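Local coordinates for protein sugar-phosphate aldolase (Thermotoga maritima, PDB 1PVT) that belongs to the class II aldolase and adducin family, whose alpha/beta fold is built here on a mixed sheet flanked by helices, at residues 4-9 / 119-124; 163-168 / 176-181; 145-150 / 218-223; 36-41 / 79-84. All blocks are in the same frame, centred on the assembly; numbering follows the deposited sequence.

Contact 1 (4-9 / 119-124); sequences RETIRE and EKKAIV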
loop_
_atom_site.group_PDB
_atom_site.type_symbol
_atom_site.label_atom_id
_atom_site.label_comp_id
_atom_site.label_asym_id
_atom_site.label_seq_id
_atom_site.Cartn_x
_atom_site.Cartn_y
_atom_site.Cartn_z
ATOM N N ARG A 4 -17.758 -7.240 4.601
ATOM C CA ARG A 4 -18.524 -6.018 4.347
ATOM C C ARG A 4 -18.152 -4.844 5.270
ATOM O O ARG A 4 -18.366 -3.677 4.929
ATOM C CB ARG A 4 -20.011 -6.331 4.480
ATOM C CG ARG A 4 -20.429 -7.624 3.784
ATOM C CD ARG A 4 -21.717 -8.156 4.391
ATOM N NE ARG A 4 -22.772 -7.146 4.354
ATOM C CZ ARG A 4 -23.829 -7.131 5.163
ATOM N NH1 ARG A 4 -23.980 -8.078 6.085
ATOM N NH2 ARG A 4 -24.731 -6.160 5.051
ATOM N N GLU A 5 -17.610 -5.164 6.442
ATOM C CA GLU A 5 -17.177 -4.161 7.420
ATOM C C GLU A 5 -15.770 -3.697 7.023
ATOM O O GLU A 5 -15.455 -2.506 7.073
ATOM C CB GLU A 5 -17.149 -4.775 8.831
ATOM C CG GLU A 5 -16.530 -3.883 9.920
ATOM C CD GLU A 5 -16.422 -4.568 11.297
ATOM O OE1 GLU A 5 -17.475 -4.887 11.902
ATOM O OE2 GLU A 5 -15.281 -4.783 11.779
ATOM N N THR A 6 -14.934 -4.659 6.634
ATOM C CA THR A 6 -13.572 -4.397 6.197
ATOM C C THR A 6 -13.637 -3.279 5.159
ATOM O O THR A 6 -12.790 -2.371 5.139
ATOM C CB THR A 6 -12.957 -5.673 5.566
ATOM O OG1 THR A 6 -12.673 -6.631 6.593
ATOM C CG2 THR A 6 -11.681 -5.355 4.833
ATOM N N ILE A 7 -14.666 -3.357 4.312
ATOM C CA ILE A 7 -14.921 -2.379 3.255
ATOM C C ILE A 7 -15.020 -0.985 3.832
ATOM O O ILE A 7 -14.406 -0.046 3.327
ATOM C CB ILE A 7 -16.244 -2.653 2.542
ATOM C CG1 ILE A 7 -16.254 -4.073 1.990
ATOM C CG2 ILE A 7 -16.457 -1.631 1.459
ATOM C CD1 ILE A 7 -15.008 -4.441 1.244
ATOM N N ARG A 8 -15.828 -0.860 4.877
ATOM C CA ARG A 8 -16.007 0.410 5.553
ATOM C C ARG A 8 -14.655 0.867 6.082
ATOM O O ARG A 8 -14.334 2.052 6.031
ATOM C CB ARG A 8 -17.017 0.257 6.700
ATOM C CG ARG A 8 -18.468 0.249 6.228
ATOM C CD ARG A 8 -19.368 -0.623 7.095
ATOM N NE ARG A 8 -20.734 -0.704 6.560
ATOM C CZ ARG A 8 -21.573 -1.724 6.769
ATOM N NH1 ARG A 8 -21.192 -2.767 7.503
ATOM N NH2 ARG A 8 -22.804 -1.699 6.258
ATOM N N GLU A 9 -13.856 -0.082 6.560
ATOM C CA GLU A 9 -12.538 0.226 7.111
ATOM C C GLU A 9 -11.632 0.761 6.027
ATOM O O GLU A 9 -10.764 1.602 6.268
ATOM C CB GLU A 9 -11.909 -1.018 7.725
ATOM C CG GLU A 9 -11.099 -0.707 8.967
ATOM C CD GLU A 9 -10.036 -1.757 9.249
ATOM O OE1 GLU A 9 -10.393 -2.969 9.281
ATOM O OE2 GLU A 9 -8.851 -1.363 9.441
ATOM N N GLU A 119 0.276 -12.208 9.731
ATOM C CA GLU A 119 -0.340 -11.148 10.536
ATOM C C GLU A 119 -0.618 -9.897 9.702
ATOM O O GLU A 119 -1.666 -9.266 9.843
ATOM C CB GLU A 119 0.555 -10.790 11.731
ATOM C CG GLU A 119 0.314 -11.637 12.983
ATOM C CD GLU A 119 -1.066 -11.405 13.614
ATOM O OE1 GLU A 119 -2.086 -11.668 12.933
ATOM O OE2 GLU A 119 -1.129 -10.962 14.789
ATOM N N LYS A 120 0.324 -9.543 8.834
ATOM C CA LYS A 120 0.165 -8.381 7.965
ATOM C C LYS A 120 -0.847 -8.691 6.855
ATOM O O LYS A 120 -0.531 -9.430 5.920
ATOM C CB LYS A 120 1.508 -8.006 7.331
ATOM C CG LYS A 120 2.578 -7.614 8.322
ATOM C CD LYS A 120 3.889 -7.355 7.612
ATOM C CE LYS A 120 5.004 -7.121 8.601
ATOM N NZ LYS A 120 6.293 -6.960 7.888
ATOM N N LYS A 121 -2.052 -8.123 6.946
ATOM C CA LYS A 121 -3.083 -8.355 5.932
ATOM C C LYS A 121 -3.425 -7.122 5.054
ATOM O O LYS A 121 -4.136 -7.260 4.056
ATOM C CB LYS A 121 -4.363 -8.862 6.606
ATOM C CG LYS A 121 -5.009 -7.803 7.489
ATOM C CD LYS A 121 -6.525 -7.992 7.704
ATOM C CE LYS A 121 -7.167 -6.706 8.293
ATOM N NZ LYS A 121 -8.652 -6.793 8.538
ATOM N N ALA A 122 -2.910 -5.935 5.397
ATOM C CA ALA A 122 -3.219 -4.720 4.625
ATOM C C ALA A 122 -2.063 -3.945 3.975
ATOM O O ALA A 122 -0.979 -3.829 4.540
ATOM C CB ALA A 122 -4.028 -3.766 5.499
ATOM N N ILE A 123 -2.326 -3.404 2.783
ATOM C CA ILE A 123 -1.349 -2.608 2.022
ATOM C C ILE A 123 -1.920 -1.283 1.473
ATOM O O ILE A 123 -2.900 -1.269 0.717
ATOM C CB ILE A 123 -0.806 -3.365 0.807
ATOM C CG1 ILE A 123 -0.099 -4.635 1.254
ATOM C CG2 ILE A 123 0.162 -2.464 0.042
ATOM C CD1 ILE A 123 0.395 -5.459 0.102
ATOM N N VAL A 124 -1.284 -0.175 1.839
ATOM C CA VAL A 124 -1.726 1.137 1.393
ATOM C C VAL A 124 -0.593 1.767 0.610
ATOM O O VAL A 124 0.510 1.900 1.135
ATOM C CB VAL A 124 -2.055 2.069 2.599
ATOM C CG1 VAL A 124 -2.359 3.457 2.112
ATOM C CG2 VAL A 124 -3.236 1.551 3.376
#

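Contact 2 (163-168 / 176-181); sequences SVVEFE and GLKTVE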
loop_
_atom_site.group_PDB
_atom_site.type_symbol
_atom_site.label_atom_id
_atom_site.label_comp_id
_atom_site.label_asym_id
_atom_site.label_seq_id
_atom_site.Cartn_x
_atom_site.Cartn_y
_atom_site.Cartn_z
ATOM N N SER A 163 13.031 0.692 3.864
ATOM C CA SER A 163 13.928 0.446 2.747
ATOM C C SER A 163 13.376 1.058 1.466
ATOM O O SER A 163 12.161 1.134 1.274
ATOM C CB SER A 163 14.115 -1.054 2.562
ATOM O OG SER A 163 12.858 -1.682 2.390
ATOM N N VAL A 164 14.275 1.501 0.595
ATOM C CA VAL A 164 13.877 2.102 -0.667
ATOM C C VAL A 164 13.915 1.021 -1.726
ATOM O O VAL A 164 14.606 0.025 -1.566
ATOM C CB VAL A 164 14.835 3.226 -1.073
ATOM C CG1 VAL A 164 14.351 3.878 -2.346
ATOM C CG2 VAL A 164 14.941 4.244 0.038
ATOM N N VAL A 165 13.175 1.219 -2.809
ATOM C CA VAL A 165 13.128 0.241 -3.889
ATOM C C VAL A 165 13.243 0.904 -5.263
ATOM O O VAL A 165 12.407 1.730 -5.631
ATOM C CB VAL A 165 11.810 -0.562 -3.841
ATOM C CG1 VAL A 165 11.698 -1.463 -5.064
ATOM C CG2 VAL A 165 11.753 -1.385 -2.567
ATOM N N GLU A 166 14.277 0.535 -6.021
ATOM C CA GLU A 166 14.491 1.092 -7.356
ATOM C C GLU A 166 13.261 0.782 -8.206
ATOM O O GLU A 166 13.012 -0.369 -8.578
ATOM C CB GLU A 166 15.736 0.487 -8.016
ATOM C CG GLU A 166 16.779 -0.082 -7.052
ATOM C CD GLU A 166 16.340 -1.402 -6.411
ATOM O OE1 GLU A 166 15.882 -2.305 -7.154
ATOM O OE2 GLU A 166 16.461 -1.540 -5.168
ATOM N N PHE A 167 12.494 1.825 -8.499
ATOM C CA PHE A 167 11.274 1.713 -9.284
ATOM C C PHE A 167 11.594 1.547 -10.765
ATOM O O PHE A 167 12.225 2.417 -11.369
ATOM C CB PHE A 167 10.429 2.972 -9.082
ATOM C CG PHE A 167 8.978 2.794 -9.429
ATOM C CD1 PHE A 167 8.049 2.472 -8.444
ATOM C CD2 PHE A 167 8.539 2.944 -10.742
ATOM C CE1 PHE A 167 6.702 2.304 -8.763
ATOM C CE2 PHE A 167 7.194 2.776 -11.069
ATOM C CZ PHE A 167 6.273 2.457 -10.077
ATOM N N GLU A 168 11.145 0.440 -11.351
ATOM C CA GLU A 168 11.399 0.174 -12.763
ATOM C C GLU A 168 10.110 0.091 -13.583
ATOM O O GLU A 168 9.858 0.921 -14.461
ATOM C CB GLU A 168 12.171 -1.142 -12.925
ATOM C CG GLU A 168 13.480 -1.252 -12.135
ATOM C CD GLU A 168 14.591 -0.355 -12.664
ATOM O OE1 GLU A 168 14.736 -0.252 -13.902
ATOM O OE2 GLU A 168 15.330 0.231 -11.839
ATOM N N GLY A 176 6.763 -6.103 -7.095
ATOM C CA GLY A 176 6.355 -6.825 -5.905
ATOM C C GLY A 176 7.476 -7.656 -5.322
ATOM O O GLY A 176 7.854 -7.480 -4.162
ATOM N N LEU A 177 7.997 -8.572 -6.138
ATOM C CA LEU A 177 9.092 -9.444 -5.731
ATOM C C LEU A 177 10.170 -8.578 -5.075
ATOM O O LEU A 177 10.566 -8.820 -3.924
ATOM C CB LEU A 177 9.664 -10.173 -6.952
ATOM C CG LEU A 177 8.674 -10.970 -7.805
ATOM C CD1 LEU A 177 9.418 -11.590 -8.970
ATOM C CD2 LEU A 177 7.992 -12.043 -6.975
ATOM N N LYS A 178 10.633 -7.564 -5.808
ATOM C CA LYS A 178 11.641 -6.650 -5.281
ATOM C C LYS A 178 11.204 -6.158 -3.896
ATOM O O LYS A 178 11.893 -6.366 -2.893
ATOM C CB LYS A 178 11.801 -5.442 -6.208
ATOM C CG LYS A 178 12.478 -5.721 -7.536
ATOM C CD LYS A 178 13.039 -4.426 -8.131
ATOM C CE LYS A 178 14.004 -4.708 -9.277
ATOM N NZ LYS A 178 14.748 -3.493 -9.728
ATOM N N THR A 179 10.042 -5.511 -3.867
ATOM C CA THR A 179 9.468 -4.959 -2.650
ATOM C C THR A 179 9.478 -5.919 -1.478
ATOM O O THR A 179 9.900 -5.562 -0.378
ATOM C CB THR A 179 8.022 -4.515 -2.888
ATOM O OG1 THR A 179 8.011 -3.453 -3.848
ATOM C CG2 THR A 179 7.381 -4.042 -1.586
ATOM N N VAL A 180 9.003 -7.137 -1.708
ATOM C CA VAL A 180 8.955 -8.132 -0.644
ATOM C C VAL A 180 10.327 -8.356 -0.017
ATOM O O VAL A 180 10.445 -8.490 1.201
ATOM C CB VAL A 180 8.412 -9.484 -1.159
ATOM C CG1 VAL A 180 8.295 -10.475 -0.007
ATOM C CG2 VAL A 180 7.059 -9.281 -1.818
ATOM N N GLU A 181 11.360 -8.386 -0.850
ATOM C CA GLU A 181 12.724 -8.601 -0.370
ATOM C C GLU A 181 13.169 -7.518 0.611
ATOM O O GLU A 181 13.686 -7.818 1.692
ATOM C CB GLU A 181 13.684 -8.639 -1.554
ATOM C CG GLU A 181 13.218 -9.553 -2.664
ATOM C CD GLU A 181 14.181 -9.577 -3.830
ATOM O OE1 GLU A 181 14.570 -8.481 -4.295
ATOM O OE2 GLU A 181 14.543 -10.689 -4.283
#

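Contact 3 (145-150 / 218-223); sequences PKMMKI and EILLRV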
loop_
_atom_site.group_PDB
_atom_site.type_symbol
_atom_site.label_atom_id
_atom_site.label_comp_id
_atom_site.label_asym_id
_atom_site.label_seq_id
_atom_site.Cartn_x
_atom_site.Cartn_y
_atom_site.Cartn_z
ATOM N N PRO A 145 17.978 8.147 7.592
ATOM C CA PRO A 145 18.408 7.762 8.938
ATOM C C PRO A 145 17.992 8.759 10.010
ATOM O O PRO A 145 17.298 8.410 10.968
ATOM C CB PRO A 145 19.922 7.670 8.799
ATOM C CG PRO A 145 20.100 7.265 7.350
ATOM C CD PRO A 145 19.123 8.168 6.661
ATOM N N LYS A 146 18.432 10.001 9.860
ATOM C CA LYS A 146 18.078 11.014 10.836
ATOM C C LYS A 146 16.568 11.205 10.791
ATOM O O LYS A 146 15.942 11.463 11.814
ATOM C CB LYS A 146 18.827 12.329 10.551
ATOM C CG LYS A 146 20.342 12.300 10.890
ATOM C CD LYS A 146 20.647 12.362 12.404
ATOM C CE LYS A 146 20.333 11.044 13.145
ATOM N NZ LYS A 146 20.489 11.122 14.632
HETATM N N MSE A 147 15.979 11.051 9.607
HETATM C CA MSE A 147 14.538 11.197 9.481
HETATM C C MSE A 147 13.870 10.098 10.277
HETATM O O MSE A 147 12.799 10.284 10.844
HETATM C CB MSE A 147 14.086 11.077 8.029
HETATM C CG MSE A 147 12.587 11.292 7.875
HETATM SE SE MSE A 147 11.775 10.546 6.277
HETATM C CE MSE A 147 11.985 12.032 5.079
HETATM N N MSE A 148 14.519 8.945 10.318
HETATM C CA MSE A 148 13.982 7.797 11.020
HETATM C C MSE A 148 14.000 7.905 12.531
HETATM O O MSE A 148 13.611 6.969 13.222
HETATM C CB MSE A 148 14.713 6.528 10.584
HETATM C CG MSE A 148 14.346 6.074 9.184
HETATM SE SE MSE A 148 12.418 5.964 8.978
HETATM C CE MSE A 148 12.118 7.672 8.125
ATOM N N LYS A 149 14.451 9.038 13.051
ATOM C CA LYS A 149 14.474 9.210 14.493
ATOM C C LYS A 149 14.220 10.660 14.849
ATOM O O LYS A 149 14.751 11.170 15.835
ATOM C CB LYS A 149 15.815 8.745 15.075
ATOM C CG LYS A 149 15.732 8.347 16.561
ATOM C CD LYS A 149 16.905 7.449 17.013
ATOM C CE LYS A 149 16.665 6.860 18.412
ATOM N NZ LYS A 149 17.742 5.933 18.865
ATOM N N ILE A 150 13.399 11.319 14.039
ATOM C CA ILE A 150 13.067 12.715 14.274
ATOM C C ILE A 150 12.140 12.825 15.466
ATOM O O ILE A 150 12.070 13.863 16.122
ATOM C CB ILE A 150 12.384 13.333 13.071
ATOM C CG1 ILE A 150 13.325 13.273 11.873
ATOM C CG2 ILE A 150 12.024 14.773 13.371
ATOM C CD1 ILE A 150 12.721 13.811 10.604
ATOM N N GLU A 218 7.921 15.641 6.848
ATOM C CA GLU A 218 7.561 17.040 6.951
ATOM C C GLU A 218 8.397 17.787 7.977
ATOM O O GLU A 218 8.819 18.922 7.735
ATOM C CB GLU A 218 6.087 17.174 7.288
ATOM C CG GLU A 218 5.596 18.588 7.149
ATOM C CD GLU A 218 4.103 18.651 6.982
ATOM O OE1 GLU A 218 3.462 17.568 7.013
ATOM O OE2 GLU A 218 3.575 19.775 6.812
ATOM N N ILE A 219 8.636 17.155 9.121
ATOM C CA ILE A 219 9.448 17.768 10.165
ATOM C C ILE A 219 10.884 17.927 9.668
ATOM O O ILE A 219 11.511 18.961 9.870
ATOM C CB ILE A 219 9.465 16.903 11.440
ATOM C CG1 ILE A 219 8.057 16.779 12.010
ATOM C CG2 ILE A 219 10.364 17.531 12.485
ATOM C CD1 ILE A 219 7.973 15.899 13.243
ATOM N N LEU A 220 11.408 16.893 9.016
ATOM C CA LEU A 220 12.768 16.939 8.493
ATOM C C LEU A 220 12.900 18.131 7.570
ATOM O O LEU A 220 13.776 18.981 7.739
ATOM C CB LEU A 220 13.078 15.672 7.702
ATOM C CG LEU A 220 14.480 15.629 7.098
ATOM C CD1 LEU A 220 15.488 15.429 8.207
ATOM C CD2 LEU A 220 14.586 14.502 6.104
ATOM N N LEU A 221 12.004 18.185 6.594
ATOM C CA LEU A 221 12.010 19.254 5.619
ATOM C C LEU A 221 11.914 20.647 6.195
ATOM O O LEU A 221 12.538 21.565 5.687
ATOM C CB LEU A 221 10.903 19.032 4.602
ATOM C CG LEU A 221 11.477 18.677 3.229
ATOM C CD1 LEU A 221 12.423 17.488 3.330
ATOM C CD2 LEU A 221 10.338 18.371 2.285
ATOM N N ARG A 222 11.146 20.832 7.251
ATOM C CA ARG A 222 11.058 22.166 7.802
ATOM C C ARG A 222 12.343 22.506 8.530
ATOM O O ARG A 222 12.792 23.650 8.513
ATOM C CB ARG A 222 9.898 22.284 8.774
ATOM C CG ARG A 222 9.608 23.713 9.169
ATOM C CD ARG A 222 8.989 24.460 7.999
ATOM N NE ARG A 222 8.783 25.873 8.293
ATOM C CZ ARG A 222 8.098 26.698 7.510
ATOM N NH1 ARG A 222 7.552 26.241 6.389
ATOM N NH2 ARG A 222 7.964 27.978 7.841
ATOM N N VAL A 223 12.934 21.512 9.180
ATOM C CA VAL A 223 14.165 21.755 9.900
ATOM C C VAL A 223 15.245 22.175 8.934
ATOM O O VAL A 223 16.007 23.084 9.219
ATOM C CB VAL A 223 14.642 20.517 10.659
ATOM C CG1 VAL A 223 16.031 20.759 11.208
ATOM C CG2 VAL A 223 13.696 20.216 11.806
#

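Contact 4 (36-41 / 79-84); sequences ERPEGY and ICLLHV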
loop_
_atom_site.group_PDB
_atom_site.type_symbol
_atom_site.label_atom_id
_atom_site.label_comp_id
_atom_site.label_asym_id
_atom_site.label_seq_id
_atom_site.Cartn_x
_atom_site.Cartn_y
_atom_site.Cartn_z
ATOM N N GLU A 36 -10.840 -15.751 5.870
ATOM C CA GLU A 36 -11.851 -16.762 5.600
ATOM C C GLU A 36 -12.256 -16.699 4.133
ATOM O O GLU A 36 -11.403 -16.688 3.244
ATOM C CB GLU A 36 -13.062 -16.505 6.491
ATOM C CG GLU A 36 -12.667 -16.091 7.892
ATOM C CD GLU A 36 -13.798 -15.443 8.656
ATOM O OE1 GLU A 36 -14.743 -16.166 9.030
ATOM O OE2 GLU A 36 -13.741 -14.211 8.874
ATOM N N ARG A 37 -13.565 -16.667 3.893
ATOM C CA ARG A 37 -14.113 -16.592 2.543
ATOM C C ARG A 37 -15.395 -15.787 2.601
ATOM O O ARG A 37 -16.121 -15.835 3.590
ATOM C CB ARG A 37 -14.415 -17.983 1.998
ATOM C CG ARG A 37 -13.243 -18.922 2.103
ATOM C CD ARG A 37 -13.359 -20.061 1.121
ATOM N NE ARG A 37 -12.135 -20.855 1.095
ATOM C CZ ARG A 37 -11.919 -21.851 0.244
ATOM N NH1 ARG A 37 -12.853 -22.160 -0.645
ATOM N NH2 ARG A 37 -10.780 -22.535 0.278
ATOM N N PRO A 38 -15.690 -15.035 1.536
ATOM C CA PRO A 38 -16.876 -14.180 1.393
ATOM C C PRO A 38 -18.220 -14.901 1.552
ATOM O O PRO A 38 -18.515 -15.827 0.798
ATOM C CB PRO A 38 -16.707 -13.600 -0.009
ATOM C CG PRO A 38 -15.214 -13.585 -0.191
ATOM C CD PRO A 38 -14.816 -14.918 0.358
ATOM N N GLU A 39 -19.030 -14.472 2.522
ATOM C CA GLU A 39 -20.347 -15.080 2.745
ATOM C C GLU A 39 -21.255 -14.814 1.543
ATOM O O GLU A 39 -21.828 -15.742 0.968
ATOM C CB GLU A 39 -21.009 -14.532 4.026
ATOM C CG GLU A 39 -22.510 -14.891 4.163
ATOM C CD GLU A 39 -23.116 -14.535 5.524
ATOM O OE1 GLU A 39 -22.942 -13.380 5.986
ATOM O OE2 GLU A 39 -23.779 -15.414 6.123
ATOM N N GLY A 40 -21.391 -13.544 1.172
ATOM C CA GLY A 40 -22.213 -13.209 0.025
ATOM C C GLY A 40 -21.476 -13.638 -1.228
ATOM O O GLY A 40 -21.078 -12.807 -2.052
ATOM N N TYR A 41 -21.274 -14.945 -1.367
ATOM C CA TYR A 41 -20.565 -15.461 -2.527
ATOM C C TYR A 41 -21.342 -15.121 -3.784
ATOM O O TYR A 41 -22.497 -15.524 -3.940
ATOM C CB TYR A 41 -20.352 -16.977 -2.424
ATOM C CG TYR A 41 -18.926 -17.336 -2.749
ATOM C CD1 TYR A 41 -18.012 -17.650 -1.735
ATOM C CD2 TYR A 41 -18.454 -17.252 -4.064
ATOM C CE1 TYR A 41 -16.662 -17.865 -2.022
ATOM C CE2 TYR A 41 -17.111 -17.460 -4.364
ATOM C CZ TYR A 41 -16.220 -17.766 -3.342
ATOM O OH TYR A 41 -14.892 -17.964 -3.648
ATOM N N ILE A 79 -14.419 -0.641 -5.042
ATOM C CA ILE A 79 -13.559 -1.589 -4.332
ATOM C C ILE A 79 -13.837 -2.996 -4.839
ATOM O O ILE A 79 -14.991 -3.410 -4.907
ATOM C CB ILE A 79 -13.810 -1.556 -2.806
ATOM C CG1 ILE A 79 -13.412 -0.183 -2.243
ATOM C CG2 ILE A 79 -13.036 -2.694 -2.125
ATOM C CD1 ILE A 79 -13.612 -0.036 -0.748
ATOM N N CYS A 80 -12.782 -3.727 -5.192
ATOM C CA CYS A 80 -12.936 -5.083 -5.713
ATOM C C CYS A 80 -12.641 -6.192 -4.716
ATOM O O CYS A 80 -11.642 -6.162 -3.995
ATOM C CB CYS A 80 -12.050 -5.290 -6.952
ATOM S SG CYS A 80 -12.527 -4.359 -8.430
ATOM N N LEU A 81 -13.550 -7.161 -4.670
ATOM C CA LEU A 81 -13.382 -8.332 -3.827
ATOM C C LEU A 81 -12.981 -9.378 -4.842
ATOM O O LEU A 81 -13.676 -9.591 -5.832
ATOM C CB LEU A 81 -14.683 -8.764 -3.166
ATOM C CG LEU A 81 -14.535 -10.180 -2.598
ATOM C CD1 LEU A 81 -13.437 -10.222 -1.548
ATOM C CD2 LEU A 81 -15.845 -10.619 -1.998
ATOM N N LEU A 82 -11.860 -10.032 -4.606
ATOM C CA LEU A 82 -11.404 -11.010 -5.564
ATOM C C LEU A 82 -11.010 -12.321 -4.943
ATOM O O LEU A 82 -10.600 -12.382 -3.782
ATOM C CB LEU A 82 -10.202 -10.458 -6.310
ATOM C CG LEU A 82 -10.375 -9.069 -6.903
ATOM C CD1 LEU A 82 -9.026 -8.608 -7.415
ATOM C CD2 LEU A 82 -11.431 -9.086 -8.015
ATOM N N HIS A 83 -11.138 -13.377 -5.729
ATOM C CA HIS A 83 -10.730 -14.689 -5.279
ATOM C C HIS A 83 -9.527 -15.007 -6.163
ATOM O O HIS A 83 -9.640 -15.076 -7.398
ATOM C CB HIS A 83 -11.847 -15.716 -5.469
ATOM C CG HIS A 83 -11.528 -17.061 -4.891
ATOM N ND1 HIS A 83 -10.974 -17.221 -3.638
ATOM C CD2 HIS A 83 -11.683 -18.308 -5.395
ATOM C CE1 HIS A 83 -10.799 -18.507 -3.396
ATOM N NE2 HIS A 83 -11.221 -19.189 -4.446
ATOM N N VAL A 84 -8.372 -15.156 -5.520
ATOM C CA VAL A 84 -7.132 -15.438 -6.223
ATOM C C VAL A 84 -6.851 -16.934 -6.282
ATOM O O VAL A 84 -6.510 -17.580 -5.279
ATOM C CB VAL A 84 -5.953 -14.690 -5.563
ATOM C CG1 VAL A 84 -4.655 -15.022 -6.266
ATOM C CG2 VAL A 84 -6.199 -13.191 -5.635
#

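Contact 1 (4-9 / 119-124)
K121 reaches across to E9 and T6 in a sparse, largely electrostatic contact, where the N-terminal helix 2-19 lies over the residues leading into strand 122-126. The two backbones stay far apart, the nearest CA atoms, those of T6 and A122, being 10.5 Å from each other, and one long lysine chain spans most of that gap. Beyond CG the K121 chain is almost straight (chi2 155°, chi4 180°), and this extension carries the ammonium to the edge of the helix. There NZ of K121 stands 4.3 Å from OE1 of E9, opposite charges that are near each other but too far apart for a salt bridge. The same NZ comes within 4.5 Å of the hydroxyl OG1 of T6, one helical turn before E9, a loose approach; that hydroxyl is hydrogen-bonded to the backbone O of H2. Both T6 and K121 also rest on V32 of strand 28-34, which gives this mostly polar meeting an apolar floor.

The other carboxylate oxygen of E9, OE2, accepts a hydrogen bond from the backbone N of A204 near the start of helix 203-224, and so ties the first helix of the chain to the last. D202 brings a second carboxylate close to OE2, so the lysine, which also touches D202, probably offsets a local excess of negative charge, and its pull on E9 acts through space.

Contact 2 (163-168 / 176-181)
K178 and E166 meet with their side chains at about a right angle, the lysine reaching out from helix 173-182 and the glutamate bending to meet its outer end. Bent at chi2 (73°), E166 turns its carboxylate to the helix, and OE1 of E166 takes a hydrogen bond from NZ of K178 at 3.1 Å, within a salt bridge; the nitrogen arrives nearly in line with the C-O bond. OE2 of E166 has its own partner in K182, so one carboxylate links two lysines about a turn apart on the same helix. E168 also crosses the lysine roughly perpendicularly, but what lies nearest is its CG, 3.5 Å from NZ of K178, while OE2 of E168 remains 4.3 Å from that NZ.

Strand 163-165, helix 173-182 and strand 188-191 form a beta-alpha-beta unit with the two strands parallel, and the helix packs on the sheet through V165. Here CG1 of V165 lies 4.1 Å from CB of K178, at the root of the lysine, and CG2 of V165 sits 4.2 Å from CA of T179. The T179 hydroxyl is turned to its own helix, bonding the backbone O of L175, and V189 of the neighbouring strand touches both V165 and T179.

Contact 3 (145-150 / 218-223)
The backbone O of I219, whose side chain packs on I150, accepts the N-H of V223 at 3.0 Å, a regular turn of helix 203-224 that sets I219 and L220 facing segment 145-150. The side chains meet across the segments through apolar groups. I150, in the turn that follows helix 144-147, supplies two of its branches. Its CG1 arm runs out extended (chi2 178°) and ends with CD1 3.5 Å from CB of L220 and 3.7 Å from the backbone N of L220, crossing the leucine at about a right angle. Its other branch, CG2, passes alongside I219, the two isoleucines running in opposite directions; the 3.3 Å between CG2 of I150 and CG2 of I219 is short for two methyl groups, and its exact value is doubtful.

Deeper in, M147, present as selenomethionine, also crosses L220 nearly perpendicularly. The bend at its last torsion (chi3 -89°) swings the terminal methyl round, placing CE of M147 3.7 Å from CD2 of L220, while CB of M147 approaches that same methyl at 4.0 Å. L220 is therefore held from two directions, its CB by the isoleucine and its CD2 by the selenomethionine. L131 and L134 of helix 129-134, with A216 and A217 from one turn earlier in the long helix, complete the surroundings of M147, and L143 adds to the packing on L220.

With hydrocarbon groups carrying the side-chain contact, the attachment of this turn to the end of the long C-terminal helix depends on shape fit and the burial of apolar groups, not on directional bonds.

Contact 4 (36-41 / 79-84)
Apolar packing joins P38 to L81: CG of the proline ring lies 3.5 Å from CD2 of L81, and CB of P38 is 3.7 Å from that same methyl. L81 has CG anti to its backbone N (chi1 165°), which carries the branch out from the strand to the loop. L93 touches both residues, and M3 of helix 2-19 leans on L81 as well.

A polar atom over an aromatic face makes the second kind of contact. The hydroxyl OH of Y41 stands 3.6 Å above the plane of the H83 imidazole, over its centre, with CD2 of H83 at 3.7 Å from OH of Y41. This hydroxyl is hydrogen-bonded to OH of Y59, whose ring in turn stacks on H83, so the two tyrosines and the histidine form one cluster. Strand 79-84 runs in the mixed sheet between antiparallel neighbours 58-63 and 89-92, and the loop 36-41, between strands 28-34 and 45-49, folds over L81 and H83 on the strand.

Among the ionisable groups, R37 forms a salt bridge to E57 through NH2, while NH1 of R37 keeps 5.1 Å from NE2 of H83. In the loop backbone, an inverse gamma turn centred on G40 leads the chain into Y41.

Overall arrangement
Three of the four contacts, 1, 2 and 4, attach peripheral elements to one mixed sheet, whereas contact 3 clasps helix 203-224 to the turn after helix 144-147. Contacts 1 and 4 are neighbours, with centres about 12 Å apart on one side of the chain's centre, and touch directly: CG2 of I7 packs at 3.9 Å on CD1 of I79. Contact 2 lies on the opposite side of that centre from contact 1, about 22 Å away between centres. The farthest pair is 3 and 4, about 40 Å centre to centre. Along the chain, contact 4 is nested within the loop closed by contact 1, and contact 2 within that closed by contact 3.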